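Local atomic coordinates of B-type flagellar hook-associated protein 2 (Pseudomonas aeruginosa, PDB entry 5FHY), a protein that caps the tip of the growing bacterial flagellum, where it promotes polymerization of flagellin monomers and keeps them from leaking away, and is essential for motility. Residues A27-V32 with V189-D194; G173-D178 with F198-V203. One frame throughout, in Å; residues are numbered along the deposited sequence.

Interaction 1 (A27-V32 with V189-D194); sequences ATQSAV and VSDVID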
loop_
_atom_site.group_PDB
_atom_site.type_symbol
_atom_site.label_atom_id
_atom_site.label_comp_id
_atom_site.label_asym_id
_atom_site.label_seq_id
_atom_site.Cartn_x
_atom_site.Cartn_y
_atom_site.Cartn_z
ATOM N N ALA B 27 32.070 -11.772 -28.229
ATOM C CA ALA B 27 30.957 -12.394 -28.925
ATOM C C ALA B 27 31.417 -13.688 -29.579
ATOM O O ALA B 27 32.614 -13.948 -29.693
ATOM C CB ALA B 27 30.378 -11.444 -29.965
ATOM N N THR B 28 30.458 -14.503 -29.997
ATOM C CA THR B 28 30.763 -15.794 -30.598
ATOM C C THR B 28 29.930 -16.120 -31.821
ATOM O O THR B 28 28.792 -15.679 -31.966
ATOM C CB THR B 28 30.582 -16.954 -29.600
ATOM O OG1 THR B 28 29.412 -16.723 -28.805
ATOM C CG2 THR B 28 31.780 -17.068 -28.694
ATOM N N GLN B 29 30.542 -16.889 -32.710
ATOM C CA GLN B 29 29.851 -17.472 -33.841
ATOM C C GLN B 29 29.494 -18.882 -33.399
ATOM O O GLN B 29 28.550 -19.088 -32.636
ATOM C CB GLN B 29 30.730 -17.477 -35.095
ATOM C CG GLN B 29 31.260 -16.104 -35.489
ATOM C CD GLN B 29 32.131 -16.137 -36.734
ATOM O OE1 GLN B 29 32.264 -17.173 -37.386
ATOM N NE2 GLN B 29 32.737 -15.000 -37.064
ATOM N N SER B 30 30.265 -19.850 -33.873
ATOM C CA SER B 30 30.234 -21.189 -33.310
ATOM C C SER B 30 31.653 -21.738 -33.248
ATOM O O SER B 30 32.282 -21.977 -34.280
ATOM C CB SER B 30 29.334 -22.114 -34.123
ATOM O OG SER B 30 30.095 -22.870 -35.045
ATOM N N ALA B 31 32.147 -21.935 -32.031
ATOM C CA ALA B 31 33.559 -22.197 -31.793
ATOM C C ALA B 31 33.679 -23.417 -30.890
ATOM O O ALA B 31 32.849 -24.320 -30.954
ATOM C CB ALA B 31 34.240 -20.984 -31.168
ATOM N N VAL B 32 34.696 -23.449 -30.042
ATOM C CA VAL B 32 34.843 -24.567 -29.124
ATOM C C VAL B 32 35.023 -24.040 -27.716
ATOM O O VAL B 32 35.288 -22.856 -27.522
ATOM C CB VAL B 32 36.038 -25.469 -29.494
ATOM C CG1 VAL B 32 35.904 -25.991 -30.922
ATOM C CG2 VAL B 32 37.353 -24.727 -29.294
ATOM N N VAL B 189 38.424 -6.621 -33.184
ATOM C CA VAL B 189 39.129 -7.678 -33.892
ATOM C C VAL B 189 38.360 -8.987 -33.866
ATOM O O VAL B 189 37.559 -9.229 -32.965
ATOM C CB VAL B 189 40.522 -7.904 -33.307
ATOM C CG1 VAL B 189 41.400 -6.708 -33.599
ATOM C CG2 VAL B 189 40.429 -8.167 -31.814
ATOM N N SER B 190 38.618 -9.831 -34.858
ATOM C CA SER B 190 37.907 -11.093 -34.986
ATOM C C SER B 190 38.822 -12.230 -35.414
ATOM O O SER B 190 39.807 -12.022 -36.120
ATOM C CB SER B 190 36.764 -10.957 -35.993
ATOM O OG SER B 190 35.898 -9.890 -35.650
ATOM N N ASP B 191 38.470 -13.434 -34.974
ATOM C CA ASP B 191 39.183 -14.661 -35.316
ATOM C C ASP B 191 40.673 -14.654 -34.939
ATOM O O ASP B 191 41.476 -15.358 -35.553
ATOM C CB ASP B 191 39.020 -14.941 -36.816
ATOM C CG ASP B 191 37.571 -15.206 -37.206
ATOM O OD1 ASP B 191 36.696 -15.164 -36.315
ATOM O OD2 ASP B 191 37.306 -15.454 -38.403
ATOM N N VAL B 192 41.040 -13.864 -33.932
ATOM C CA VAL B 192 42.349 -14.014 -33.305
ATOM C C VAL B 192 42.296 -15.348 -32.577
ATOM O O VAL B 192 43.229 -16.149 -32.629
ATOM C CB VAL B 192 42.684 -12.870 -32.332
ATOM C CG1 VAL B 192 43.872 -13.254 -31.456
ATOM C CG2 VAL B 192 42.976 -11.592 -33.102
ATOM N N ILE B 193 41.181 -15.555 -31.882
ATOM C CA ILE B 193 40.736 -16.881 -31.484
ATOM C C ILE B 193 39.596 -17.242 -32.430
ATOM O O ILE B 193 38.648 -16.470 -32.573
ATOM C CB ILE B 193 40.259 -16.930 -30.017
ATOM C CG1 ILE B 193 41.262 -16.237 -29.094
ATOM C CG2 ILE B 193 40.052 -18.368 -29.569
ATOM C CD1 ILE B 193 40.826 -16.216 -27.643
ATOM N N ASP B 194 39.693 -18.400 -33.081
ATOM C CA ASP B 194 38.723 -18.808 -34.102
ATOM C C ASP B 194 37.274 -18.755 -33.614
ATOM O O ASP B 194 36.922 -19.360 -32.604
ATOM C CB ASP B 194 39.044 -20.224 -34.600
ATOM C CG ASP B 194 38.387 -20.539 -35.935
ATOM O OD1 ASP B 194 38.350 -19.645 -36.805
ATOM O OD2 ASP B 194 37.907 -21.681 -36.110
#
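Ala31 sets its CB against the backbone carbonyl of Asp194, with CB and Asp194 O 3.4 Å apart. This is plain van der Waals contact of a methyl group with a peptide oxygen. The carboxylate of Asp194 takes no part in it: chi1 of -162° carries CG anti to the backbone N, and OD2 forms a salt bridge with Arg92 of a second subunit.

Two residues earlier, Gln29 reaches over as an extended arm, chi2 180°, and brings its amide towards Asp191. The two side chains cross at about a right angle, their amide and carboxylate planes 63° apart. Gln29 NE2 stops 4.0 Å from Asp191 OD1, too far for a hydrogen bond, so the pair is a loose polar approach at the surface. Asp191 OD1 instead accepts a weak hydrogen bond from Gly195 N.

Firmer links run through strand 196-200 and its approach, since Ala27 pairs with Ser197 and Gln29 with Gly195 by backbone hydrogen bonds. The outer strands 24-28 and 188-190 flank that central strand, and the chain running on from them meets across its start: one end of a small three-stranded antiparallel sheet, at the surface of the chain and packed against a second subunit.

Interaction 2 (G173-D178 with F198-V203); sequences GEITVD and FDVKAV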
loop_
_atom_site.group_PDB
_atom_site.type_symbol
_atom_site.label_atom_id
_atom_site.label_comp_id
_atom_site.label_asym_id
_atom_site.label_seq_id
_atom_site.Cartn_x
_atom_site.Cartn_y
_atom_site.Cartn_z
ATOM N N GLY B 173 47.285 -1.629 -32.197
ATOM C CA GLY B 173 47.280 -1.956 -30.785
ATOM C C GLY B 173 47.972 -3.289 -30.586
ATOM O O GLY B 173 48.471 -3.887 -31.543
ATOM N N GLU B 174 48.013 -3.760 -29.346
ATOM C CA GLU B 174 48.620 -5.051 -29.057
ATOM C C GLU B 174 47.889 -5.761 -27.934
ATOM O O GLU B 174 47.569 -5.164 -26.907
ATOM C CB GLU B 174 50.094 -4.895 -28.682
ATOM C CG GLU B 174 50.852 -6.217 -28.622
ATOM C CD GLU B 174 52.301 -6.057 -28.200
ATOM O OE1 GLU B 174 52.556 -5.348 -27.204
ATOM O OE2 GLU B 174 53.187 -6.631 -28.867
ATOM N N ILE B 175 47.627 -7.045 -28.143
ATOM C CA ILE B 175 47.098 -7.901 -27.096
ATOM C C ILE B 175 47.965 -9.145 -26.999
ATOM O O ILE B 175 48.785 -9.414 -27.875
ATOM C CB ILE B 175 45.632 -8.313 -27.364
ATOM C CG1 ILE B 175 45.541 -9.216 -28.594
ATOM C CG2 ILE B 175 44.746 -7.094 -27.562
ATOM C CD1 ILE B 175 44.124 -9.586 -28.964
ATOM N N THR B 176 47.799 -9.890 -25.916
ATOM C CA THR B 176 48.438 -11.188 -25.786
ATOM C C THR B 176 47.379 -12.200 -25.376
ATOM O O THR B 176 46.535 -11.917 -24.532
ATOM C CB THR B 176 49.594 -11.187 -24.754
ATOM O OG1 THR B 176 49.061 -11.127 -23.426
ATOM C CG2 THR B 176 50.536 -10.012 -24.974
ATOM N N VAL B 177 47.416 -13.375 -25.988
ATOM C CA VAL B 177 46.494 -14.443 -25.632
ATOM C C VAL B 177 47.308 -15.655 -25.215
ATOM O O VAL B 177 47.950 -16.299 -26.045
ATOM C CB VAL B 177 45.557 -14.816 -26.796
ATOM C CG1 VAL B 177 44.655 -15.977 -26.395
ATOM C CG2 VAL B 177 44.728 -13.606 -27.221
ATOM N N ASP B 178 47.272 -15.956 -23.921
ATOM C CA ASP B 178 48.061 -17.034 -23.337
ATOM C C ASP B 178 49.551 -16.879 -23.626
ATOM O O ASP B 178 50.269 -17.864 -23.761
ATOM C CB ASP B 178 47.563 -18.387 -23.846
ATOM C CG ASP B 178 46.254 -18.791 -23.209
ATOM O OD1 ASP B 178 46.030 -18.410 -22.042
ATOM O OD2 ASP B 178 45.450 -19.484 -23.869
ATOM N N PHE B 198 35.910 -9.869 -30.232
ATOM C CA PHE B 198 35.723 -8.985 -29.095
ATOM C C PHE B 198 36.187 -7.574 -29.397
ATOM O O PHE B 198 37.129 -7.359 -30.157
ATOM C CB PHE B 198 36.444 -9.519 -27.847
ATOM C CG PHE B 198 37.822 -10.068 -28.104
ATOM C CD1 PHE B 198 38.899 -9.224 -28.312
ATOM C CD2 PHE B 198 38.049 -11.436 -28.094
ATOM C CE1 PHE B 198 40.169 -9.734 -28.532
ATOM C CE2 PHE B 198 39.319 -11.949 -28.310
ATOM C CZ PHE B 198 40.377 -11.097 -28.530
ATOM N N ASP B 199 35.520 -6.615 -28.770
ATOM C CA ASP B 199 35.867 -5.219 -28.938
ATOM C C ASP B 199 36.686 -4.809 -27.726
ATOM O O ASP B 199 36.169 -4.725 -26.615
ATOM C CB ASP B 199 34.607 -4.356 -29.068
ATOM C CG ASP B 199 33.840 -4.625 -30.355
ATOM O OD1 ASP B 199 33.996 -3.854 -31.325
ATOM O OD2 ASP B 199 33.059 -5.599 -30.383
ATOM N N VAL B 200 37.965 -4.538 -27.946
ATOM C CA VAL B 200 38.847 -4.172 -26.851
ATOM C C VAL B 200 38.601 -2.714 -26.505
ATOM O O VAL B 200 38.636 -1.844 -27.375
ATOM C CB VAL B 200 40.324 -4.404 -27.202
ATOM C CG1 VAL B 200 41.212 -3.906 -26.077
ATOM C CG2 VAL B 200 40.573 -5.882 -27.471
ATOM N N LYS B 201 38.351 -2.453 -25.227
ATOM C CA LYS B 201 37.922 -1.135 -24.791
ATOM C C LYS B 201 38.932 -0.475 -23.864
ATOM O O LYS B 201 38.943 0.747 -23.727
ATOM C CB LYS B 201 36.571 -1.238 -24.078
ATOM C CG LYS B 201 35.520 -2.054 -24.819
ATOM C CD LYS B 201 34.224 -2.143 -24.016
ATOM C CE LYS B 201 33.662 -0.768 -23.691
ATOM N NZ LYS B 201 32.484 -0.842 -22.774
ATOM N N ALA B 202 39.784 -1.281 -23.235
ATOM C CA ALA B 202 40.764 -0.734 -22.307
ATOM C C ALA B 202 41.934 -1.670 -22.011
ATOM O O ALA B 202 41.845 -2.887 -22.173
ATOM C CB ALA B 202 40.077 -0.349 -21.006
ATOM N N VAL B 203 43.026 -1.061 -21.564
ATOM C CA VAL B 203 44.267 -1.742 -21.215
ATOM C C VAL B 203 44.120 -2.532 -19.909
ATOM O O VAL B 203 43.456 -2.075 -18.981
ATOM C CB VAL B 203 45.417 -0.705 -21.100
ATOM C CG1 VAL B 203 46.648 -1.294 -20.430
ATOM C CG2 VAL B 203 45.760 -0.139 -22.474
#
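Ile175 makes the first segment's direct contacts, meeting Phe198 and Val200 with its two branches. It sits in the middle of strand 173-177, which begins at Gly173 and lies between strands 180-184 and 34-42 in a four-stranded antiparallel sheet.

The Ile175 side chain points toward strand 196-200. With chi1 at 67°, CG1 lies between the backbone N and the carbonyl carbon, and chi2 of -176° stretches CD1 onward to the Phe198 ring. CD1 arrives at the ring edge, in its plane, 4.0 Å from Phe198 CE1 and 4.1 Å from Phe198 CZ, so the methyl meets the rim and not a face. The two side chains come from opposite directions. The other branch, CG2, faces Val200, with Ile175 CG2 and Val200 CG2 4.3 Å apart. Further on, Val177 adds only a little buried surface.

Neighbours close in around the three residues: Ile175 also packs on Arg182 and Ile184 of strand 180-184, Val200 on Val40 of strand 34-42, and Phe198 on Lys24 and Ser26 of strand 24-28. The chain is a central piece of the longer cap protein, and both segments fall in the range of the Flagellar hook-associated protein 2 C-terminus family.

Three buried apolar residues lie where the four-stranded sheet containing 173-177 meets the three-stranded sheet containing 196-200. Only carbon atoms touch; with no polar pair between the two segments, the contact is consistent with hydrophobic packing, whose strength depends on close fit.

Interaction 2 is a buried contact between two sheets, whereas interaction 1 lies at the surface, where the chain runs on from the outer strands of one of them. Both involve the three-stranded sheet: 27-32 and 189-194 extend from its flanking strands, and 198-203 includes its central one. Their centres are about 14 Å apart, and they meet directly, through a probable hydrogen bond between Val189 O and Phe198 N and through packing of Ile193 on Val177. Chemistry follows place: carbon against carbon inside, a methyl on a carbonyl and a distant amide-carboxylate pair outside. Each also borders the second subunit, interaction 1 more extensively.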